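Local coordinates for protein N-alpha-acetyltransferase 30 (Saccharomyces cerevisiae, PDB 6YGA) that catalyses, as the catalytic subunit of the NatC complex, the transfer of an acetyl group from acetyl-CoA to the N-terminal methionine of proteins, at residues K20-A25 and A85-Y90; I3-L8 and A96-E101. All blocks are in the same frame, centred on the assembly; numbering follows the deposited sequence.

Contact 1 (K20-A25 and A85-Y90); sequences KKLIDA and AVESTY
Ile23 of helix 13-26 and Ala85 near the end of strand 76-86 bring their CA atoms to 5.4 Å, a close approach that the small methyl of Ala85 allows. This is the GNAT fold, in which the helix following the first strand lies on one face of the mixed sheet. Strand 76-86 then leads through 87-90 toward helix 95-109; in GNAT enzymes this connection carries the loop that holds the pyrophosphate of CoA.

Ala85 CB points at the helix and presses on its backbone rather than on the tip of a side chain: it lies 3.9 Å from Ile23 CA and equally far from the carbonyl O of Leu22. The side chains of the same two residues add looser contacts, with Leu22 CB 4.4 Å and Ile23 CG1 4.1 Å from Ala85 CB. Ile23 CB points away from the strand segment, and its side chain also packs on Cys64 and Val66 of strand 61-72 and on Tyr36 of helix 33-40. Cys64 is also the backbone hydrogen-bond partner of Ala85, which ties the strand end to its antiparallel neighbour beneath the helix.

Leu22 points toward the strand and contributes more buried surface (66 Å²) than any other residue here. Its chi1 of -82° sets CG beside its backbone N and lets the branch extend past Ala85 to Glu87, whose side chain it crosses at about a right angle. Away from strand 76-86, Lys20 NZ forms a salt bridge with Glu56 of the N-alpha-acetyltransferase 35 chain, and Asp24 OD1 is hydrogen-bonded to Tyr36 OH. At the far margin one methyl, Leu22 CD2, meets both the root and the carboxylate of Glu87, 4.1 Å from CB and 3.8 Å from OE1.

Contact 2 (I3-L8 and A96-E101); sequences IVYKPL and AKKLVE
The Tyr5 ring carries Lys98 CG over one face and meets Leu99 CD2 at its edge, near the ring plane. The pair joins strand 3-7, an outermost strand of the GNAT sheet within this chain, to helix 95-109, which in GNAT enzymes follows the loop that binds the pyrophosphate of CoA.

Over the face, Lys98 CG makes a CH-pi contact 3.8 Å from the centroid of the Tyr5 ring, 22° off the normal and displaced toward the rim. Lys98 CB sits farther out, 3.5 Å from Tyr5 CZ and near the hydroxyl, and the lysine chain crosses the tyrosine at about a right angle. Leu99, the buried partner, comes to the CD2-CE2 edge of the ring: its CD2 is 3.9 Å from Tyr5 CD2, and the same leucine packs on Ile65 of strand 61-72. Tyr5 also touches Ala50 on the adjoining strand 47-52.

A bend at chi2 (59°) turns the rest of the lysine off the ring, so the contact stays apolar while the ammonium leaves along its own helix, where Lys98 NZ makes a long salt bridge of 3.7 Å with Glu101 OE1.

How the contacts relate
Both contacts lay a helix on the same sheet, but on opposite faces: contact 1 seats helix 13-26 on inner strand 76-86, contact 2 seats helix 95-109 against end strand 3-7. Each is partly buried. Contact 1 has two buried residues, one on each segment, and is close enough for a methyl to meet helix backbone; contact 2 spans a wider gap, filled by an aromatic ring, and its lysine is exposed. The first is edged by the Glu87 carboxylate; in the second the lysine ammonium turns away. Consecutive elements link them in pairs, strand 3-7 with helix 13-26 and strand 76-86 with helix 95-109, and they touch where Val86 CG2 packs 3.8 Å from Ala96 CB.

Contact 1 (K20-A25 and A85-Y90)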
ATOM      1  N   LYS A  20     -13.397 -18.018 -21.550  1.00 70.64           N
ATOM      2  CA  LYS A  20     -14.009 -16.964 -20.747  1.00 67.23           C
ATOM      3  C   LYS A  20     -14.822 -17.545 -19.597  1.00 68.08           C
ATOM      4  O   LYS A  20     -14.780 -17.025 -18.476  1.00 67.72           O
ATOM      5  CB  LYS A  20     -14.879 -16.070 -21.634  1.00 67.96           C
ATOM      6  CG  LYS A  20     -15.899 -15.242 -20.867  1.00 68.27           C
ATOM      7  CD  LYS A  20     -16.172 -13.912 -21.543  1.00 68.31           C
ATOM      8  CE  LYS A  20     -17.060 -13.043 -20.670  1.00 71.79           C
ATOM      9  NZ  LYS A  20     -17.047 -11.619 -21.100  1.00 72.73           N
ATOM     10  N   LYS A  21     -15.557 -18.631 -19.848  1.00 70.42           N
ATOM     11  CA  LYS A  21     -16.366 -19.236 -18.794  1.00 72.76           C
ATOM     12  C   LYS A  21     -15.494 -19.783 -17.670  1.00 71.20           C
ATOM     13  O   LYS A  21     -15.817 -19.616 -16.488  1.00 72.44           O
ATOM     14  CB  LYS A  21     -17.241 -20.344 -19.376  1.00 76.97           C
ATOM     15  CG  LYS A  21     -18.329 -20.827 -18.431  1.00 81.72           C
ATOM     16  CD  LYS A  21     -19.357 -19.732 -18.178  1.00 84.79           C
ATOM     17  CE  LYS A  21     -20.559 -20.263 -17.408  1.00 88.25           C
ATOM     18  NZ  LYS A  21     -21.670 -19.271 -17.333  1.00 90.80           N
ATOM     19  N   LEU A  22     -14.387 -20.440 -18.019  1.00 69.48           N
ATOM     20  CA  LEU A  22     -13.489 -20.981 -17.002  1.00 68.85           C
ATOM     21  C   LEU A  22     -12.927 -19.877 -16.116  1.00 68.74           C
ATOM     22  O   LEU A  22     -12.994 -19.956 -14.884  1.00 70.07           O
ATOM     23  CB  LEU A  22     -12.351 -21.752 -17.667  1.00 68.32           C
ATOM     24  CG  LEU A  22     -12.592 -23.189 -18.118  1.00 70.57           C
ATOM     25  CD1 LEU A  22     -11.333 -23.748 -18.766  1.00 69.51           C
ATOM     26  CD2 LEU A  22     -13.009 -24.044 -16.938  1.00 72.66           C
ATOM     27  N   ILE A  23     -12.361 -18.838 -16.731  1.00 67.34           N
ATOM     28  CA  ILE A  23     -11.682 -17.795 -15.970  1.00 65.86           C
ATOM     29  C   ILE A  23     -12.677 -17.004 -15.126  1.00 69.69           C
ATOM     30  O   ILE A  23     -12.375 -16.619 -13.992  1.00 70.76           O
ATOM     31  CB  ILE A  23     -10.881 -16.889 -16.925  1.00 62.48           C
ATOM     32  CG1 ILE A  23      -9.733 -17.678 -17.565  1.00 58.56           C
ATOM     33  CG2 ILE A  23     -10.346 -15.664 -16.199  1.00 62.58           C
ATOM     34  CD1 ILE A  23      -8.981 -16.923 -18.638  1.00 57.50           C
ATOM     35  N   ASP A  24     -13.883 -16.767 -15.652  1.00 72.02           N
ATOM     36  CA  ASP A  24     -14.859 -15.948 -14.933  1.00 76.22           C
ATOM     37  C   ASP A  24     -15.368 -16.634 -13.671  1.00 80.83           C
ATOM     38  O   ASP A  24     -15.715 -15.952 -12.699  1.00 78.43           O
ATOM     39  CB  ASP A  24     -16.036 -15.597 -15.845  1.00 79.08           C
ATOM     40  CG  ASP A  24     -15.708 -14.488 -16.822  1.00 79.08           C
ATOM     41  OD1 ASP A  24     -14.741 -13.737 -16.570  1.00 77.04           O
ATOM     42  OD2 ASP A  24     -16.421 -14.361 -17.837  1.00 81.04           O
ATOM     43  N   ALA A  25     -15.427 -17.966 -13.661  1.00 87.97           N
ATOM     44  CA  ALA A  25     -15.921 -18.674 -12.484  1.00 96.30           C
ATOM     45  C   ALA A  25     -15.033 -18.429 -11.269  1.00101.31           C
ATOM     46  O   ALA A  25     -15.531 -18.310 -10.142  1.00105.14           O
ATOM     47  CB  ALA A  25     -16.022 -20.169 -12.780  1.00 96.03           C
ATOM     48  N   ALA A  85      -6.729 -20.705 -14.785  1.00 52.23           N
ATOM     49  CA  ALA A  85      -7.945 -21.304 -14.258  1.00 51.86           C
ATOM     50  C   ALA A  85      -7.950 -22.794 -14.567  1.00 52.98           C
ATOM     51  O   ALA A  85      -7.529 -23.213 -15.649  1.00 53.01           O
ATOM     52  CB  ALA A  85      -9.198 -20.636 -14.841  1.00 50.21           C
ATOM     53  N   VAL A  86      -8.406 -23.586 -13.601  1.00 54.43           N
ATOM     54  CA  VAL A  86      -8.577 -25.027 -13.755  1.00 56.50           C
ATOM     55  C   VAL A  86      -9.949 -25.387 -13.207  1.00 60.13           C
ATOM     56  O   VAL A  86     -10.326 -24.926 -12.123  1.00 60.83           O
ATOM     57  CB  VAL A  86      -7.473 -25.824 -13.031  1.00 55.87           C
ATOM     58  CG1 VAL A  86      -7.846 -27.299 -12.938  1.00 55.68           C
ATOM     59  CG2 VAL A  86      -6.139 -25.657 -13.745  1.00 53.07           C
ATOM     60  N   GLU A  87     -10.698 -26.192 -13.957  1.00 63.82           N
ATOM     61  CA  GLU A  87     -12.054 -26.550 -13.561  1.00 66.86           C
ATOM     62  C   GLU A  87     -12.050 -27.279 -12.222  1.00 69.40           C
ATOM     63  O   GLU A  87     -11.128 -28.031 -11.899  1.00 71.27           O
ATOM     64  CB  GLU A  87     -12.704 -27.412 -14.641  1.00 72.69           C
ATOM     65  CG  GLU A  87     -14.216 -27.462 -14.567  1.00 82.38           C
ATOM     66  CD  GLU A  87     -14.842 -27.861 -15.886  1.00 89.60           C
ATOM     67  OE1 GLU A  87     -14.179 -27.692 -16.930  1.00 89.28           O
ATOM     68  OE2 GLU A  87     -15.994 -28.344 -15.881  1.00 95.75           O
ATOM     69  N   SER A  88     -13.108 -27.049 -11.439  1.00 71.91           N
ATOM     70  CA  SER A  88     -13.140 -27.531 -10.060  1.00 73.75           C
ATOM     71  C   SER A  88     -13.029 -29.050  -9.987  1.00 74.57           C
ATOM     72  O   SER A  88     -12.390 -29.590  -9.077  1.00 75.07           O
ATOM     73  CB  SER A  88     -14.421 -27.053  -9.375  1.00 75.94           C
ATOM     74  OG  SER A  88     -14.431 -27.396  -8.001  1.00 77.38           O
ATOM     75  N   THR A  89     -13.641 -29.760 -10.936  1.00 75.10           N
ATOM     76  CA  THR A  89     -13.603 -31.218 -10.915  1.00 78.78           C
ATOM     77  C   THR A  89     -12.221 -31.770 -11.241  1.00 77.30           C
ATOM     78  O   THR A  89     -11.918 -32.907 -10.863  1.00 78.85           O
ATOM     79  CB  THR A  89     -14.629 -31.790 -11.895  1.00 81.86           C
ATOM     80  OG1 THR A  89     -14.529 -31.103 -13.148  1.00 82.53           O
ATOM     81  CG2 THR A  89     -16.035 -31.633 -11.348  1.00 84.03           C
ATOM     82  N   TYR A  90     -11.377 -30.993 -11.919  1.00 74.01           N
ATOM     83  CA  TYR A  90     -10.075 -31.461 -12.374  1.00 71.65           C
ATOM     84  C   TYR A  90      -8.924 -30.958 -11.511  1.00 71.85           C
ATOM     85  O   TYR A  90      -7.761 -31.133 -11.888  1.00 71.14           O
ATOM     86  CB  TYR A  90      -9.852 -31.050 -13.830  1.00 65.80           C
ATOM     87  CG  TYR A  90     -10.629 -31.887 -14.819  1.00 65.24           C
ATOM     88  CD1 TYR A  90     -11.963 -31.616 -15.094  1.00 65.81           C
ATOM     89  CD2 TYR A  90     -10.028 -32.955 -15.471  1.00 65.68           C
ATOM     90  CE1 TYR A  90     -12.678 -32.388 -15.995  1.00 67.29           C
ATOM     91  CE2 TYR A  90     -10.732 -33.729 -16.375  1.00 68.60           C
ATOM     92  CZ  TYR A  90     -12.055 -33.442 -16.634  1.00 69.07           C
ATOM     93  OH  TYR A  90     -12.757 -34.209 -17.533  1.00 71.78           O
TER

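Contact 2 (I3-L8 and A96-E101)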
ATOM      1  N   ILE A   3      -5.310 -35.891 -20.162  1.00 73.33           N
ATOM      2  CA  ILE A   3      -5.251 -34.454 -20.394  1.00 71.43           C
ATOM      3  C   ILE A   3      -4.297 -34.141 -21.542  1.00 71.60           C
ATOM      4  O   ILE A   3      -3.194 -34.697 -21.632  1.00 71.93           O
ATOM      5  CB  ILE A   3      -4.837 -33.725 -19.105  1.00 68.22           C
ATOM      6  CG1 ILE A   3      -5.814 -34.060 -17.977  1.00 70.54           C
ATOM      7  CG2 ILE A   3      -4.804 -32.227 -19.322  1.00 64.31           C
ATOM      8  CD1 ILE A   3      -7.243 -33.661 -18.273  1.00 72.59           C
ATOM      9  N   VAL A   4      -4.725 -33.245 -22.428  1.00 70.83           N
ATOM     10  CA  VAL A   4      -3.941 -32.808 -23.578  1.00 68.76           C
ATOM     11  C   VAL A   4      -3.811 -31.293 -23.511  1.00 66.67           C
ATOM     12  O   VAL A   4      -4.805 -30.592 -23.286  1.00 66.90           O
ATOM     13  CB  VAL A   4      -4.589 -33.247 -24.905  1.00 69.77           C
ATOM     14  CG1 VAL A   4      -3.792 -32.728 -26.090  1.00 67.99           C
ATOM     15  CG2 VAL A   4      -4.709 -34.763 -24.961  1.00 73.51           C
ATOM     16  N   TYR A   5      -2.590 -30.794 -23.698  1.00 63.25           N
ATOM     17  CA  TYR A   5      -2.281 -29.370 -23.637  1.00 59.30           C
ATOM     18  C   TYR A   5      -1.930 -28.887 -25.039  1.00 62.92           C
ATOM     19  O   TYR A   5      -0.991 -29.400 -25.655  1.00 67.07           O
ATOM     20  CB  TYR A   5      -1.128 -29.106 -22.670  1.00 53.04           C
ATOM     21  CG  TYR A   5      -1.342 -29.713 -21.303  1.00 51.45           C
ATOM     22  CD1 TYR A   5      -0.922 -31.006 -21.022  1.00 52.00           C
ATOM     23  CD2 TYR A   5      -1.973 -28.996 -20.296  1.00 51.25           C
ATOM     24  CE1 TYR A   5      -1.122 -31.568 -19.778  1.00 53.30           C
ATOM     25  CE2 TYR A   5      -2.177 -29.549 -19.046  1.00 52.29           C
ATOM     26  CZ  TYR A   5      -1.748 -30.836 -18.793  1.00 54.33           C
ATOM     27  OH  TYR A   5      -1.945 -31.399 -17.554  1.00 59.02           O
ATOM     28  N   LYS A   6      -2.670 -27.903 -25.534  1.00 61.88           N
ATOM     29  CA  LYS A   6      -2.554 -27.449 -26.910  1.00 62.02           C
ATOM     30  C   LYS A   6      -2.641 -25.933 -26.958  1.00 62.90           C
ATOM     31  O   LYS A   6      -3.214 -25.310 -26.058  1.00 62.45           O
ATOM     32  CB  LYS A   6      -3.648 -28.073 -27.785  1.00 61.21           C
ATOM     33  CG  LYS A   6      -5.021 -28.081 -27.138  1.00 59.14           C
ATOM     34  CD  LYS A   6      -5.835 -29.281 -27.587  1.00 63.30           C
ATOM     35  CE  LYS A   6      -6.074 -29.260 -29.085  1.00 68.06           C
ATOM     36  NZ  LYS A   6      -6.771 -30.492 -29.541  1.00 74.56           N
ATOM     37  N   PRO A   7      -2.064 -25.309 -27.981  1.00 64.50           N
ATOM     38  CA  PRO A   7      -2.187 -23.855 -28.118  1.00 63.78           C
ATOM     39  C   PRO A   7      -3.592 -23.457 -28.543  1.00 65.39           C
ATOM     40  O   PRO A   7      -4.362 -24.254 -29.081  1.00 69.07           O
ATOM     41  CB  PRO A   7      -1.163 -23.505 -29.205  1.00 64.60           C
ATOM     42  CG  PRO A   7      -0.246 -24.688 -29.275  1.00 65.16           C
ATOM     43  CD  PRO A   7      -1.107 -25.868 -28.949  1.00 66.73           C
ATOM     44  N   LEU A   8      -3.914 -22.190 -28.301  1.00 65.33           N
ATOM     45  CA  LEU A   8      -5.226 -21.670 -28.662  1.00 67.87           C
ATOM     46  C   LEU A   8      -5.377 -21.547 -30.176  1.00 69.64           C
ATOM     47  O   LEU A   8      -4.465 -21.100 -30.876  1.00 70.28           O
ATOM     48  CB  LEU A   8      -5.448 -20.306 -28.013  1.00 65.69           C
ATOM     49  CG  LEU A   8      -6.604 -19.487 -28.591  1.00 65.44           C
ATOM     50  CD1 LEU A   8      -7.944 -19.959 -28.047  1.00 65.63           C
ATOM     51  CD2 LEU A   8      -6.402 -18.006 -28.338  1.00 64.50           C
ATOM     52  N   ALA A  96      -2.689 -27.366 -13.479  1.00 57.12           N
ATOM     53  CA  ALA A  96      -2.239 -25.978 -13.464  1.00 53.48           C
ATOM     54  C   ALA A  96      -0.725 -25.887 -13.611  1.00 53.57           C
ATOM     55  O   ALA A  96      -0.216 -25.023 -14.334  1.00 52.31           O
ATOM     56  CB  ALA A  96      -2.697 -25.293 -12.177  1.00 51.33           C
ATOM     57  N   LYS A  97       0.009 -26.779 -12.946  1.00 55.08           N
ATOM     58  CA  LYS A  97       1.464 -26.739 -13.033  1.00 56.49           C
ATOM     59  C   LYS A  97       1.938 -27.014 -14.454  1.00 56.04           C
ATOM     60  O   LYS A  97       2.902 -26.399 -14.923  1.00 54.82           O
ATOM     61  CB  LYS A  97       2.076 -27.742 -12.057  1.00 59.18           C
ATOM     62  CG  LYS A  97       3.588 -27.864 -12.155  1.00 62.10           C
ATOM     63  CD  LYS A  97       4.141 -28.732 -11.037  1.00 68.38           C
ATOM     64  CE  LYS A  97       5.648 -28.874 -11.146  1.00 71.31           C
ATOM     65  NZ  LYS A  97       6.213 -29.614  -9.985  1.00 75.40           N
ATOM     66  N   LYS A  98       1.267 -27.925 -15.161  1.00 57.81           N
ATOM     67  CA  LYS A  98       1.673 -28.235 -16.527  1.00 59.43           C
ATOM     68  C   LYS A  98       1.364 -27.078 -17.471  1.00 53.91           C
ATOM     69  O   LYS A  98       2.123 -26.819 -18.412  1.00 52.37           O
ATOM     70  CB  LYS A  98       0.990 -29.517 -16.999  1.00 67.13           C
ATOM     71  CG  LYS A  98       1.706 -30.191 -18.153  1.00 74.47           C
ATOM     72  CD  LYS A  98       3.130 -30.552 -17.761  1.00 79.32           C
ATOM     73  CE  LYS A  98       3.894 -31.143 -18.931  1.00 82.39           C
ATOM     74  NZ  LYS A  98       5.222 -31.661 -18.505  1.00 84.39           N
ATOM     75  N   LEU A  99       0.256 -26.371 -17.236  1.00 52.01           N
ATOM     76  CA  LEU A  99      -0.070 -25.214 -18.063  1.00 49.44           C
ATOM     77  C   LEU A  99       0.941 -24.091 -17.864  1.00 47.79           C
ATOM     78  O   LEU A  99       1.327 -23.418 -18.826  1.00 45.87           O
ATOM     79  CB  LEU A  99      -1.485 -24.727 -17.751  1.00 47.16           C
ATOM     80  CG  LEU A  99      -2.641 -25.511 -18.376  1.00 48.98           C
ATOM     81  CD1 LEU A  99      -3.955 -25.161 -17.698  1.00 48.16           C
ATOM     82  CD2 LEU A  99      -2.723 -25.225 -19.865  1.00 50.09           C
ATOM     83  N   VAL A 100       1.378 -23.868 -16.623  1.00 46.84           N
ATOM     84  CA  VAL A 100       2.401 -22.859 -16.375  1.00 44.44           C
ATOM     85  C   VAL A 100       3.707 -23.257 -17.048  1.00 46.87           C
ATOM     86  O   VAL A 100       4.382 -22.427 -17.667  1.00 46.23           O
ATOM     87  CB  VAL A 100       2.584 -22.639 -14.861  1.00 43.28           C
ATOM     88  CG1 VAL A 100       3.715 -21.662 -14.599  1.00 42.05           C
ATOM     89  CG2 VAL A 100       1.298 -22.125 -14.238  1.00 42.04           C
ATOM     90  N   GLU A 101       4.068 -24.540 -16.962  1.00 48.51           N
ATOM     91  CA  GLU A 101       5.329 -24.996 -17.539  1.00 50.66           C
ATOM     92  C   GLU A 101       5.339 -24.846 -19.055  1.00 50.36           C
ATOM     93  O   GLU A 101       6.350 -24.438 -19.636  1.00 49.68           O
ATOM     94  CB  GLU A 101       5.595 -26.449 -17.144  1.00 54.78           C
ATOM     95  CG  GLU A 101       6.024 -26.632 -15.695  1.00 58.40           C
ATOM     96  CD  GLU A 101       6.261 -28.088 -15.331  1.00 62.34           C
ATOM     97  OE1 GLU A 101       5.705 -28.972 -16.014  1.00 62.78           O
ATOM     98  OE2 GLU A 101       7.005 -28.349 -14.362  1.00 63.79           O
TER